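Local coordinates for protein SusD homolog (Bacteroides thetaiotaomicron, PDB 3EHM) that probably binds mucin O-glycans at the cell surface, as a SusD-like lipoprotein of the outer membrane in a human gut symbiont, at residues 275-280 against 393-398; 86-91 against 488-493; 119-124 against 184-189; 68-73 against 316-321. All coordinates share one frame; numbering follows the deposited sequence.

Contact 1. Residues 275-280 against 393-398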
loop_
_atom_site.group_PDB
_atom_site.type_symbol
_atom_site.label_atom_id
_atom_site.label_comp_id
_atom_site.label_asym_id
_atom_site.label_seq_id
_atom_site.Cartn_x
_atom_site.Cartn_y
_atom_site.Cartn_z
ATOM N N THR A 275 -3.264 15.456 1.871
ATOM C CA THR A 275 -2.944 14.846 3.152
ATOM C C THR A 275 -1.441 14.721 3.395
ATOM O O THR A 275 -0.927 15.203 4.403
ATOM C CB THR A 275 -3.582 13.453 3.279
ATOM O OG1 THR A 275 -5.000 13.564 3.099
ATOM C CG2 THR A 275 -3.294 12.866 4.660
ATOM N N ILE A 276 -0.726 14.082 2.477
ATOM C CA ILE A 276 0.701 13.925 2.684
ATOM C C ILE A 276 1.399 15.288 2.699
ATOM O O ILE A 276 2.355 15.490 3.441
ATOM C CB ILE A 276 1.325 12.973 1.627
ATOM C CG1 ILE A 276 2.744 12.591 2.061
ATOM C CG2 ILE A 276 1.317 13.616 0.245
ATOM C CD1 ILE A 276 3.371 11.503 1.204
ATOM N N TRP A 277 0.914 16.230 1.899
ATOM C CA TRP A 277 1.518 17.557 1.892
ATOM C C TRP A 277 1.353 18.197 3.266
ATOM O O TRP A 277 2.286 18.787 3.798
ATOM C CB TRP A 277 0.863 18.469 0.856
ATOM C CG TRP A 277 1.221 19.916 1.086
ATOM C CD1 TRP A 277 2.388 20.538 0.746
ATOM C CD2 TRP A 277 0.436 20.891 1.789
ATOM N NE1 TRP A 277 2.380 21.840 1.197
ATOM C CE2 TRP A 277 1.196 22.082 1.840
ATOM C CE3 TRP A 277 -0.833 20.870 2.384
ATOM C CZ2 TRP A 277 0.726 23.246 2.462
ATOM C CZ3 TRP A 277 -1.300 22.028 3.006
ATOM C CH2 TRP A 277 -0.520 23.200 3.038
ATOM N N GLY A 278 0.148 18.087 3.823
ATOM C CA GLY A 278 -0.131 18.665 5.126
ATOM C C GLY A 278 0.833 18.213 6.201
ATOM O O GLY A 278 1.314 19.027 7.000
ATOM N N TYR A 279 1.112 16.912 6.239
ATOM C CA TYR A 279 2.043 16.376 7.224
ATOM C C TYR A 279 3.478 16.812 6.935
ATOM O O TYR A 279 4.172 17.297 7.822
ATOM C CB TYR A 279 1.958 14.844 7.261
ATOM C CG TYR A 279 0.712 14.326 7.952
ATOM C CD1 TYR A 279 0.586 14.392 9.338
ATOM C CD2 TYR A 279 -0.362 13.824 7.218
ATOM C CE1 TYR A 279 -0.576 13.977 9.980
ATOM C CE2 TYR A 279 -1.535 13.404 7.850
ATOM C CZ TYR A 279 -1.636 13.488 9.233
ATOM O OH TYR A 279 -2.805 13.108 9.868
ATOM N N LEU A 280 3.920 16.649 5.693
ATOM C CA LEU A 280 5.286 17.015 5.329
ATOM C C LEU A 280 5.574 18.480 5.619
ATOM O O LEU A 280 6.636 18.818 6.141
ATOM C CB LEU A 280 5.541 16.710 3.849
ATOM C CG LEU A 280 5.448 15.232 3.457
ATOM C CD1 LEU A 280 5.617 15.080 1.948
ATOM C CD2 LEU A 280 6.519 14.442 4.194
ATOM N N LYS A 393 2.329 20.488 14.238
ATOM C CA LYS A 393 1.222 19.647 13.801
ATOM C C LYS A 393 1.029 19.795 12.298
ATOM O O LYS A 393 1.489 20.767 11.700
ATOM C CB LYS A 393 -0.067 20.041 14.534
ATOM C CG LYS A 393 -0.204 19.457 15.944
ATOM C CD LYS A 393 0.921 19.909 16.853
ATOM C CE LYS A 393 0.759 19.371 18.264
ATOM N NZ LYS A 393 1.892 19.797 19.142
ATOM N N PRO A 394 0.352 18.827 11.661
ATOM C CA PRO A 394 0.146 18.936 10.215
ATOM C C PRO A 394 -0.553 20.229 9.814
ATOM O O PRO A 394 -1.339 20.793 10.576
ATOM C CB PRO A 394 -0.671 17.686 9.881
ATOM C CG PRO A 394 -1.377 17.380 11.163
ATOM C CD PRO A 394 -0.308 17.626 12.196
ATOM N N THR A 395 -0.258 20.695 8.609
ATOM C CA THR A 395 -0.837 21.930 8.112
ATOM C C THR A 395 -2.177 21.692 7.441
ATOM O O THR A 395 -2.325 20.777 6.629
ATOM C CB THR A 395 0.095 22.596 7.103
ATOM O OG1 THR A 395 1.404 22.704 7.675
ATOM C CG2 THR A 395 -0.424 23.986 6.744
ATOM N N GLY A 396 -3.153 22.521 7.784
ATOM C CA GLY A 396 -4.461 22.381 7.188
ATOM C C GLY A 396 -4.503 23.099 5.857
ATOM O O GLY A 396 -3.618 23.889 5.533
ATOM N N LEU A 397 -5.530 22.812 5.073
ATOM C CA LEU A 397 -5.690 23.449 3.784
ATOM C C LEU A 397 -6.877 24.394 3.920
ATOM O O LEU A 397 -8.000 23.967 4.190
ATOM C CB LEU A 397 -5.950 22.384 2.713
ATOM C CG LEU A 397 -5.659 22.714 1.248
ATOM C CD1 LEU A 397 -4.298 23.385 1.120
ATOM C CD2 LEU A 397 -5.706 21.430 0.427
ATOM N N THR A 398 -6.626 25.688 3.780
ATOM C CA THR A 398 -7.707 26.652 3.884
ATOM C C THR A 398 -8.213 26.955 2.482
ATOM O O THR A 398 -7.542 26.651 1.489
ATOM C CB THR A 398 -7.241 27.964 4.526
ATOM O OG1 THR A 398 -6.362 28.647 3.623
ATOM C CG2 THR A 398 -6.507 27.684 5.842
#
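The helical backbone at G278 and the extended chain at T395 come within 4.5 Å, CA to CA, and are tied by one nearly straight hydrogen bond, T395 N to G278 O at 2.8 Å. The N-H reaches this carbonyl from above its plane, 44° out of it. G278, having no side chain, lets the loop backbone come this close; T395 O is buried here without a partner in the model. Two aromatic side chains flank the glycine. On Y279, P394 CB lies over one ring face, 4.0 Å from the centroid, with the two side chains side by side and pointing the same way; the phenol OH beyond bonds Y463 O. On W277, CG stands anti to the backbone N (chi1 165°), which swings the six-membered ring toward the loop. There CH2 meets T395 CG2 at 3.8 Å, CZ3 meets L397 CD1 at 3.8 Å, and G396 O sits at the ring edge. T395 OG1 turns instead to D281 of the same helix. This is a helix-to-loop contact of the SusD fold: a long connection between helices 384-388 and 429-445 passes against helix 274-282 at W277 to Y279, clasped at a glycine between two aromatic residues.

Contact 2. Residues 86-91 against 488-493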
loop_
_atom_site.group_PDB
_atom_site.type_symbol
_atom_site.label_atom_id
_atom_site.label_comp_id
_atom_site.label_asym_id
_atom_site.label_seq_id
_atom_site.Cartn_x
_atom_site.Cartn_y
_atom_site.Cartn_z
ATOM N N SER A 86 -17.013 -2.559 -14.968
ATOM C CA SER A 86 -15.777 -2.595 -15.743
ATOM C C SER A 86 -14.529 -2.290 -14.913
ATOM O O SER A 86 -13.523 -2.981 -15.038
ATOM C CB SER A 86 -15.851 -1.617 -16.919
ATOM O OG SER A 86 -16.027 -0.293 -16.459
ATOM N N ARG A 87 -14.592 -1.269 -14.060
ATOM C CA ARG A 87 -13.429 -0.915 -13.245
ATOM C C ARG A 87 -13.121 -1.907 -12.120
ATOM O O ARG A 87 -11.958 -2.087 -11.755
ATOM C CB ARG A 87 -13.589 0.496 -12.668
ATOM C CG ARG A 87 -13.625 1.598 -13.731
ATOM C CD ARG A 87 -12.337 1.662 -14.563
ATOM N NE ARG A 87 -11.179 2.086 -13.782
ATOM C CZ ARG A 87 -9.986 2.371 -14.297
ATOM N NH1 ARG A 87 -9.786 2.280 -15.607
ATOM N NH2 ARG A 87 -8.992 2.747 -13.502
HETATM N N MSE A 88 -14.154 -2.540 -11.564
HETATM C CA MSE A 88 -13.951 -3.514 -10.494
HETATM C C MSE A 88 -13.443 -4.826 -11.083
HETATM O O MSE A 88 -12.684 -5.558 -10.445
HETATM C CB MSE A 88 -15.249 -3.743 -9.715
HETATM C CG MSE A 88 -15.621 -2.575 -8.820
HETATM SE SE MSE A 88 -14.189 -2.139 -7.562
HETATM C CE MSE A 88 -13.359 -0.671 -8.516
ATOM N N ASN A 89 -13.871 -5.128 -12.301
ATOM C CA ASN A 89 -13.401 -6.328 -12.979
ATOM C C ASN A 89 -11.921 -6.085 -13.277
ATOM O O ASN A 89 -11.080 -6.986 -13.167
ATOM C CB ASN A 89 -14.173 -6.526 -14.282
ATOM C CG ASN A 89 -13.544 -7.566 -15.176
ATOM O OD1 ASN A 89 -13.070 -7.257 -16.273
ATOM N ND2 ASN A 89 -13.527 -8.809 -14.715
ATOM N N TYR A 90 -11.615 -4.846 -13.640
ATOM C CA TYR A 90 -10.253 -4.433 -13.956
ATOM C C TYR A 90 -9.393 -4.566 -12.697
ATOM O O TYR A 90 -8.266 -5.055 -12.754
ATOM C CB TYR A 90 -10.280 -2.987 -14.457
ATOM C CG TYR A 90 -8.972 -2.436 -14.987
ATOM C CD1 TYR A 90 -8.108 -3.222 -15.750
ATOM C CD2 TYR A 90 -8.643 -1.096 -14.793
ATOM C CE1 TYR A 90 -6.944 -2.679 -16.314
ATOM C CE2 TYR A 90 -7.495 -0.543 -15.350
ATOM C CZ TYR A 90 -6.649 -1.335 -16.110
ATOM O OH TYR A 90 -5.527 -0.765 -16.675
ATOM N N ALA A 91 -9.949 -4.149 -11.561
ATOM C CA ALA A 91 -9.251 -4.220 -10.282
ATOM C C ALA A 91 -8.985 -5.671 -9.885
ATOM O O ALA A 91 -7.909 -6.000 -9.388
ATOM C CB ALA A 91 -10.072 -3.526 -9.202
ATOM N N ARG A 488 -13.469 -0.590 1.249
ATOM C CA ARG A 488 -13.032 -1.691 0.390
ATOM C C ARG A 488 -13.564 -1.487 -1.017
ATOM O O ARG A 488 -14.444 -0.659 -1.236
ATOM C CB ARG A 488 -13.598 -3.017 0.915
ATOM C CG ARG A 488 -15.140 -3.081 0.874
ATOM C CD ARG A 488 -15.700 -4.410 1.397
ATOM N NE ARG A 488 -15.522 -5.524 0.462
ATOM C CZ ARG A 488 -16.348 -5.810 -0.542
ATOM N NH1 ARG A 488 -17.426 -5.069 -0.761
ATOM N NH2 ARG A 488 -16.098 -6.844 -1.335
ATOM N N PHE A 489 -13.019 -2.245 -1.965
ATOM C CA PHE A 489 -13.500 -2.215 -3.339
ATOM C C PHE A 489 -14.605 -3.268 -3.311
ATOM O O PHE A 489 -14.595 -4.140 -2.442
ATOM C CB PHE A 489 -12.416 -2.682 -4.324
ATOM C CG PHE A 489 -11.631 -1.568 -4.964
ATOM C CD1 PHE A 489 -11.875 -0.237 -4.641
ATOM C CD2 PHE A 489 -10.636 -1.859 -5.897
ATOM C CE1 PHE A 489 -11.137 0.791 -5.237
ATOM C CE2 PHE A 489 -9.894 -0.838 -6.496
ATOM C CZ PHE A 489 -10.150 0.489 -6.164
ATOM N N ARG A 490 -15.559 -3.194 -4.232
ATOM C CA ARG A 490 -16.608 -4.206 -4.278
ATOM C C ARG A 490 -16.344 -5.021 -5.537
ATOM O O ARG A 490 -15.725 -4.526 -6.477
ATOM C CB ARG A 490 -18.006 -3.574 -4.363
ATOM C CG ARG A 490 -18.329 -2.958 -5.719
ATOM C CD ARG A 490 -19.820 -2.704 -5.897
ATOM N NE ARG A 490 -20.100 -2.146 -7.218
ATOM C CZ ARG A 490 -21.303 -2.099 -7.777
ATOM N NH1 ARG A 490 -22.359 -2.577 -7.131
ATOM N NH2 ARG A 490 -21.447 -1.586 -8.993
ATOM N N PHE A 491 -16.790 -6.270 -5.552
ATOM C CA PHE A 491 -16.604 -7.101 -6.734
ATOM C C PHE A 491 -17.567 -6.612 -7.804
ATOM O O PHE A 491 -18.566 -5.954 -7.498
ATOM C CB PHE A 491 -16.896 -8.566 -6.409
ATOM C CG PHE A 491 -15.888 -9.190 -5.494
ATOM C CD1 PHE A 491 -14.638 -9.562 -5.968
ATOM C CD2 PHE A 491 -16.172 -9.366 -4.144
ATOM C CE1 PHE A 491 -13.680 -10.099 -5.110
ATOM C CE2 PHE A 491 -15.220 -9.903 -3.278
ATOM C CZ PHE A 491 -13.974 -10.267 -3.763
ATOM N N ALA A 492 -17.252 -6.916 -9.057
ATOM C CA ALA A 492 -18.105 -6.529 -10.172
ATOM C C ALA A 492 -19.365 -7.391 -10.095
ATOM O O ALA A 492 -19.282 -8.617 -10.098
ATOM C CB ALA A 492 -17.373 -6.771 -11.491
ATOM N N PRO A 493 -20.549 -6.759 -10.005
ATOM C CA PRO A 493 -21.809 -7.501 -9.924
ATOM C C PRO A 493 -21.940 -8.632 -10.948
ATOM O O PRO A 493 -22.355 -9.739 -10.607
ATOM C CB PRO A 493 -22.858 -6.408 -10.123
ATOM C CG PRO A 493 -22.227 -5.236 -9.444
ATOM C CD PRO A 493 -20.792 -5.306 -9.945
HETATM O O HOH W 1 -14.566 -7.927 -9.677
#
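Bends at chi2 (-56°) and chi3 (98°) fold the selenomethionine side chain of M88 back on itself and lay its methyl on F489, whose chi1 of -96°, off the staggered value, leaves CG only roughly anti to the carbonyl carbon. M88 CE consequently makes a CH-pi contact over the centre of the F489 ring, 3.9 Å from the centroid and almost on the ring normal. The selenium lies obliquely to the same ring, with SE 3.7 Å from F489 CG, and the two side chains cross at about a right angle. A91, one helical turn on, brings its CB to 3.7 Å from F489 CD2. M88 SE is modelled unusually close to R490 O, at 3.0 Å, a tight approach that supports no further conclusion. The aliphatic start of R490 passes the M88 side chain, while its guanidinium turns off to F83 O. Farther along the loop, A492 CB rests 4.1 Å from M88 CB and also approaches the backbone of N89. No direct hydrogen bond joins the segments; one water accepts from A492 N at 2.9 Å and gives a weak bond to M88 O. F83 meets the F489 ring edge-to-face, and V139 and F140 of helix 116-140 pack on it too. CH-pi and Met-aromatic contacts, here through selenomethionine, thus close a loop near the C-terminus of this SusD-like protein onto the start of helix 85-110.

Contact 3. Residues 119-124 against 184-189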
loop_
_atom_site.group_PDB
_atom_site.type_symbol
_atom_site.label_atom_id
_atom_site.label_comp_id
_atom_site.label_asym_id
_atom_site.label_seq_id
_atom_site.Cartn_x
_atom_site.Cartn_y
_atom_site.Cartn_z
ATOM N N GLN A 119 11.563 -27.164 -5.547
ATOM C CA GLN A 119 10.690 -26.891 -4.408
ATOM C C GLN A 119 10.921 -25.450 -3.963
ATOM O O GLN A 119 9.985 -24.742 -3.596
ATOM C CB GLN A 119 11.017 -27.820 -3.240
ATOM C CG GLN A 119 10.665 -29.275 -3.458
ATOM C CD GLN A 119 11.133 -30.151 -2.309
ATOM O OE1 GLN A 119 11.514 -29.653 -1.246
ATOM N NE2 GLN A 119 11.096 -31.465 -2.513
ATOM N N ALA A 120 12.185 -25.035 -3.996
ATOM C CA ALA A 120 12.583 -23.686 -3.605
ATOM C C ALA A 120 11.986 -22.659 -4.561
ATOM O O ALA A 120 11.538 -21.589 -4.142
ATOM C CB ALA A 120 14.105 -23.573 -3.601
ATOM N N ILE A 121 11.995 -22.985 -5.850
ATOM C CA ILE A 121 11.436 -22.094 -6.855
ATOM C C ILE A 121 9.959 -21.875 -6.565
ATOM O O ILE A 121 9.482 -20.742 -6.574
ATOM C CB ILE A 121 11.593 -22.683 -8.271
ATOM C CG1 ILE A 121 13.048 -22.540 -8.725
ATOM C CG2 ILE A 121 10.643 -21.991 -9.238
ATOM C CD1 ILE A 121 13.320 -23.097 -10.106
ATOM N N LEU A 122 9.240 -22.963 -6.299
ATOM C CA LEU A 122 7.816 -22.875 -6.006
ATOM C C LEU A 122 7.553 -22.035 -4.761
ATOM O O LEU A 122 6.639 -21.210 -4.752
ATOM C CB LEU A 122 7.212 -24.276 -5.825
ATOM C CG LEU A 122 5.745 -24.332 -5.369
ATOM C CD1 LEU A 122 4.865 -23.576 -6.346
ATOM C CD2 LEU A 122 5.291 -25.776 -5.268
ATOM N N GLU A 123 8.350 -22.229 -3.711
ATOM C CA GLU A 123 8.149 -21.458 -2.487
ATOM C C GLU A 123 8.446 -19.975 -2.696
ATOM O O GLU A 123 7.801 -19.120 -2.095
ATOM C CB GLU A 123 8.998 -22.016 -1.339
ATOM C CG GLU A 123 8.558 -23.399 -0.844
ATOM C CD GLU A 123 7.048 -23.520 -0.654
ATOM O OE1 GLU A 123 6.414 -22.568 -0.145
ATOM O OE2 GLU A 123 6.492 -24.581 -1.009
ATOM N N ILE A 124 9.420 -19.665 -3.544
ATOM C CA ILE A 124 9.736 -18.267 -3.824
ATOM C C ILE A 124 8.545 -17.694 -4.595
ATOM O O ILE A 124 8.106 -16.571 -4.349
ATOM C CB ILE A 124 11.037 -18.141 -4.657
ATOM C CG1 ILE A 124 12.237 -18.494 -3.773
ATOM C CG2 ILE A 124 11.179 -16.718 -5.225
ATOM C CD1 ILE A 124 13.552 -18.566 -4.511
ATOM N N SER A 184 22.235 -20.096 -4.590
ATOM C CA SER A 184 21.384 -19.168 -5.329
ATOM C C SER A 184 20.291 -19.894 -6.112
ATOM O O SER A 184 20.491 -21.012 -6.589
ATOM C CB SER A 184 22.232 -18.326 -6.285
ATOM O OG SER A 184 23.199 -17.573 -5.569
ATOM N N VAL A 185 19.135 -19.247 -6.243
ATOM C CA VAL A 185 18.009 -19.825 -6.960
ATOM C C VAL A 185 17.421 -18.833 -7.965
ATOM O O VAL A 185 17.014 -17.728 -7.597
ATOM C CB VAL A 185 16.900 -20.266 -5.977
ATOM C CG1 VAL A 185 15.654 -20.698 -6.748
ATOM C CG2 VAL A 185 17.403 -21.410 -5.108
HETATM N N MSE A 186 17.388 -19.234 -9.233
HETATM C CA MSE A 186 16.850 -18.398 -10.307
HETATM C C MSE A 186 17.406 -16.978 -10.354
HETATM O O MSE A 186 16.670 -16.038 -10.649
HETATM C CB MSE A 186 15.329 -18.308 -10.199
HETATM C CG MSE A 186 14.568 -19.490 -10.759
HETATM SE SE MSE A 186 12.707 -19.018 -10.865
HETATM C CE MSE A 186 12.376 -18.698 -8.981
ATOM N N ALA A 187 18.697 -16.817 -10.087
ATOM C CA ALA A 187 19.307 -15.489 -10.096
ATOM C C ALA A 187 19.012 -14.690 -11.365
ATOM O O ALA A 187 18.694 -13.506 -11.298
ATOM C CB ALA A 187 20.816 -15.608 -9.906
ATOM N N GLN A 188 19.130 -15.339 -12.518
ATOM C CA GLN A 188 18.901 -14.675 -13.794
ATOM C C GLN A 188 17.503 -14.085 -13.955
ATOM O O GLN A 188 17.324 -13.097 -14.665
ATOM C CB GLN A 188 19.169 -15.647 -14.951
ATOM C CG GLN A 188 18.862 -15.055 -16.328
ATOM C CD GLN A 188 19.199 -15.997 -17.472
ATOM O OE1 GLN A 188 19.000 -15.666 -18.645
ATOM N NE2 GLN A 188 19.710 -17.176 -17.139
ATOM N N TYR A 189 16.516 -14.681 -13.298
ATOM C CA TYR A 189 15.141 -14.206 -13.417
ATOM C C TYR A 189 14.609 -13.525 -12.160
ATOM O O TYR A 189 13.439 -13.142 -12.110
ATOM C CB TYR A 189 14.226 -15.374 -13.777
ATOM C CG TYR A 189 14.707 -16.163 -14.972
ATOM C CD1 TYR A 189 15.321 -17.405 -14.810
ATOM C CD2 TYR A 189 14.552 -15.668 -16.264
ATOM C CE1 TYR A 189 15.766 -18.132 -15.907
ATOM C CE2 TYR A 189 14.996 -16.391 -17.370
ATOM C CZ TYR A 189 15.600 -17.621 -17.182
ATOM O OH TYR A 189 16.030 -18.346 -18.270
#
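A120 makes the first touch from the helix, its CB pointing at the loop and meeting V185 CG2 at 4.2 Å. A120 also touches L178 and I181, at the end of helix 160-178 and just beyond.

I121 follows and meets both V185 and M186. Its CG1 branch crosses V185 obliquely, with I121 CG1 3.8 Å from V185 CG1. The selenomethionine M186 lies across the same isoleucine at about a right angle: CG is near I121 CD1, SE passes CG1 and CG2, and the terminal M186 CE comes to 3.7 Å from I121 CG2. The bend that sets this methyl against the isoleucine is at chi3 (-61°), after a chain extended at chi2. A left-handed backbone at M186 (phi 51°, psi 39°) marks the turn in the loop, and V185 and M186 both direct their CB atoms at the helix.

One turn after A120, I124 slides past V185 in the opposite direction, bringing I124 CD1 to 3.7 Å from V185 CG1. That valine methyl thus touches both isoleucines. I124 CG2 is a looser neighbour of M186 CE, at 4.4 Å.

The interface is wholly apolar and carries no hydrogen bond across it. F29 of helix 23-36 touches both I124 and M186, and W200 of helix 197-215 lies against I124. This is buried apolar packing of helix against loop, consistent with the tetratricopeptide-like helical architecture described for the protein: the loop linking helices 160-178 and 197-215 fills in against the N-terminal part of helix 116-140.

Contact 4. Residues 68-73 against 316-321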
loop_
_atom_site.group_PDB
_atom_site.type_symbol
_atom_site.label_atom_id
_atom_site.label_comp_id
_atom_site.label_asym_id
_atom_site.label_seq_id
_atom_site.Cartn_x
_atom_site.Cartn_y
_atom_site.Cartn_z
ATOM N N GLY A 68 -3.280 13.422 -5.620
ATOM C CA GLY A 68 -4.489 14.176 -5.890
ATOM C C GLY A 68 -4.696 14.044 -7.389
ATOM O O GLY A 68 -3.720 14.090 -8.138
ATOM N N ASN A 69 -5.938 13.866 -7.834
ATOM C CA ASN A 69 -6.213 13.705 -9.261
ATOM C C ASN A 69 -6.576 15.007 -9.976
ATOM O O ASN A 69 -7.400 15.785 -9.487
ATOM C CB ASN A 69 -7.373 12.724 -9.491
ATOM C CG ASN A 69 -7.151 11.366 -8.849
ATOM O OD1 ASN A 69 -6.086 10.759 -8.990
ATOM N ND2 ASN A 69 -8.174 10.870 -8.157
ATOM N N ASN A 70 -5.968 15.231 -11.139
ATOM C CA ASN A 70 -6.277 16.404 -11.956
ATOM C C ASN A 70 -7.330 15.915 -12.949
ATOM O O ASN A 70 -7.143 15.975 -14.166
ATOM C CB ASN A 70 -5.023 16.894 -12.693
ATOM C CG ASN A 70 -5.319 17.994 -13.706
ATOM O OD1 ASN A 70 -6.269 18.769 -13.552
ATOM N ND2 ASN A 70 -4.487 18.078 -14.741
ATOM N N ASN A 71 -8.439 15.419 -12.406
ATOM C CA ASN A 71 -9.533 14.888 -13.216
ATOM C C ASN A 71 -10.596 14.320 -12.278
ATOM O O ASN A 71 -10.322 14.074 -11.108
ATOM C CB ASN A 71 -8.988 13.764 -14.118
ATOM C CG ASN A 71 -9.882 13.470 -15.309
ATOM O OD1 ASN A 71 -9.448 12.836 -16.277
ATOM N ND2 ASN A 71 -11.127 13.915 -15.248
ATOM N N ASN A 72 -11.812 14.134 -12.782
ATOM C CA ASN A 72 -12.872 13.538 -11.980
ATOM C C ASN A 72 -13.520 12.425 -12.795
ATOM O O ASN A 72 -14.409 11.722 -12.313
ATOM C CB ASN A 72 -13.920 14.577 -11.546
ATOM C CG ASN A 72 -14.654 15.209 -12.712
ATOM O OD1 ASN A 72 -14.572 14.743 -13.852
ATOM N ND2 ASN A 72 -15.394 16.276 -12.425
ATOM N N TRP A 73 -13.045 12.264 -14.029
ATOM C CA TRP A 73 -13.542 11.239 -14.948
ATOM C C TRP A 73 -15.066 11.225 -15.028
ATOM O O TRP A 73 -15.681 10.176 -15.224
ATOM C CB TRP A 73 -13.023 9.861 -14.524
ATOM C CG TRP A 73 -11.540 9.710 -14.697
ATOM C CD1 TRP A 73 -10.879 9.303 -15.824
ATOM C CD2 TRP A 73 -10.531 10.012 -13.728
ATOM N NE1 TRP A 73 -9.520 9.334 -15.616
ATOM C CE2 TRP A 73 -9.278 9.767 -14.337
ATOM C CE3 TRP A 73 -10.560 10.467 -12.404
ATOM C CZ2 TRP A 73 -8.065 9.963 -13.666
ATOM C CZ3 TRP A 73 -9.347 10.663 -11.734
ATOM C CH2 TRP A 73 -8.120 10.410 -12.370
ATOM N N LYS A 316 -13.395 18.397 -9.401
ATOM C CA LYS A 316 -13.224 19.228 -10.591
ATOM C C LYS A 316 -12.724 18.472 -11.820
ATOM O O LYS A 316 -12.012 17.472 -11.708
ATOM C CB LYS A 316 -12.259 20.377 -10.289
ATOM C CG LYS A 316 -12.923 21.697 -9.912
ATOM C CD LYS A 316 -13.804 21.577 -8.685
ATOM C CE LYS A 316 -14.361 22.943 -8.277
ATOM N NZ LYS A 316 -15.163 23.603 -9.357
ATOM N N SER A 317 -13.100 18.968 -12.996
ATOM C CA SER A 317 -12.680 18.367 -14.257
ATOM C C SER A 317 -11.189 18.604 -14.477
ATOM O O SER A 317 -10.592 19.480 -13.853
ATOM C CB SER A 317 -13.460 18.984 -15.425
ATOM O OG SER A 317 -14.841 18.689 -15.325
ATOM N N LYS A 318 -10.591 17.821 -15.367
ATOM C CA LYS A 318 -9.176 17.976 -15.678
ATOM C C LYS A 318 -8.952 19.348 -16.308
ATOM O O LYS A 318 -9.793 19.829 -17.056
ATOM C CB LYS A 318 -8.730 16.897 -16.666
ATOM C CG LYS A 318 -7.279 17.034 -17.107
ATOM C CD LYS A 318 -6.912 15.989 -18.147
ATOM C CE LYS A 318 -5.463 16.138 -18.580
ATOM N NZ LYS A 318 -5.115 15.209 -19.691
ATOM N N SER A 319 -7.822 19.975 -16.005
ATOM C CA SER A 319 -7.502 21.279 -16.577
ATOM C C SER A 319 -6.018 21.334 -16.926
ATOM O O SER A 319 -5.205 20.630 -16.323
ATOM C CB SER A 319 -7.852 22.396 -15.595
ATOM O OG SER A 319 -7.508 23.660 -16.136
ATOM N N GLU A 320 -5.664 22.170 -17.897
ATOM C CA GLU A 320 -4.274 22.276 -18.316
ATOM C C GLU A 320 -3.738 23.700 -18.428
ATOM O O GLU A 320 -2.704 23.919 -19.051
ATOM C CB GLU A 320 -4.082 21.554 -19.652
ATOM C CG GLU A 320 -4.525 20.095 -19.626
ATOM C CD GLU A 320 -4.134 19.336 -20.881
ATOM O OE1 GLU A 320 -2.922 19.199 -21.147
ATOM O OE2 GLU A 320 -5.041 18.872 -21.601
ATOM N N THR A 321 -4.423 24.666 -17.825
ATOM C CA THR A 321 -3.954 26.049 -17.889
ATOM C C THR A 321 -2.830 26.254 -16.882
ATOM O O THR A 321 -2.575 25.390 -16.044
ATOM C CB THR A 321 -5.069 27.041 -17.559
ATOM O OG1 THR A 321 -5.299 27.044 -16.148
ATOM C CG2 THR A 321 -6.353 26.649 -18.275
HETATM O O HOH W 2 -8.703 19.380 -11.904
HETATM O O HOH W 3 -14.888 15.869 -16.190
HETATM O O HOH W 4 -17.513 17.410 -13.999
#
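N70 and S319 are joined by a pair of hydrogen bonds between the N70 amide and the backbone N-H and C=O of S319, beside the inverse gamma turn centred on N70. S319 N gives a bond to N70 OD1 at 3.1 Å, tilted 27° from the carbonyl plane. N70 ND2 returns one to S319 O, lying in that carbonyl's plane. A chi1 of 172° swings CG away from the backbone N and carries the N70 amide to the loop, where ND2 has a second acceptor in N268 O. Together these bonds fix the rotation of the amide.

Van der Waals contacts centre on K318, whose CB and CG press on N70 O, while its CA makes a CA-H...O contact to the same buried oxygen at 3.2 Å. The extended lysine then leads off to Y267 O. K318 CB also lies 4.0 Å from N71 CB, and N72 CB rests 3.5 Å from K316 O.

Waters bridge the polar groups around S317, which is exposed. One lies 2.7 Å from S317 O and 3.0 Å from N70 OD1. N72 OD1 also takes G74 N, and ND2 gives to S315 O. N72 and S317 share two more waters: one donates to N72 OD1 at 2.6 Å, the second accepts from N72 ND2 at 2.9 Å, each also bonded to S317 OG.

How the contacts relate
Contacts 1 and 4 lie on the same side of the molecule, their nearest atoms about 7 Å apart, and the two-stranded sheet of 67-69 and 270-272 connects them: contact 4 begins on the first strand, and the second leads into helix 274-282 of contact 1. Contact 2 comes equally near contact 4, on helix 85-110, which follows strand 67-69. Helix 116-140 comes next and bears contact 3, across the chain's centre from contacts 1 and 4, with centres 44 Å away from each. Contacts 1 and 3 nest within the chain closed by contact 2, whereas contact 4 crosses contacts 1 and 2. N-terminal, middle and C-terminal parts are thereby interwoven within one SusD-like fold.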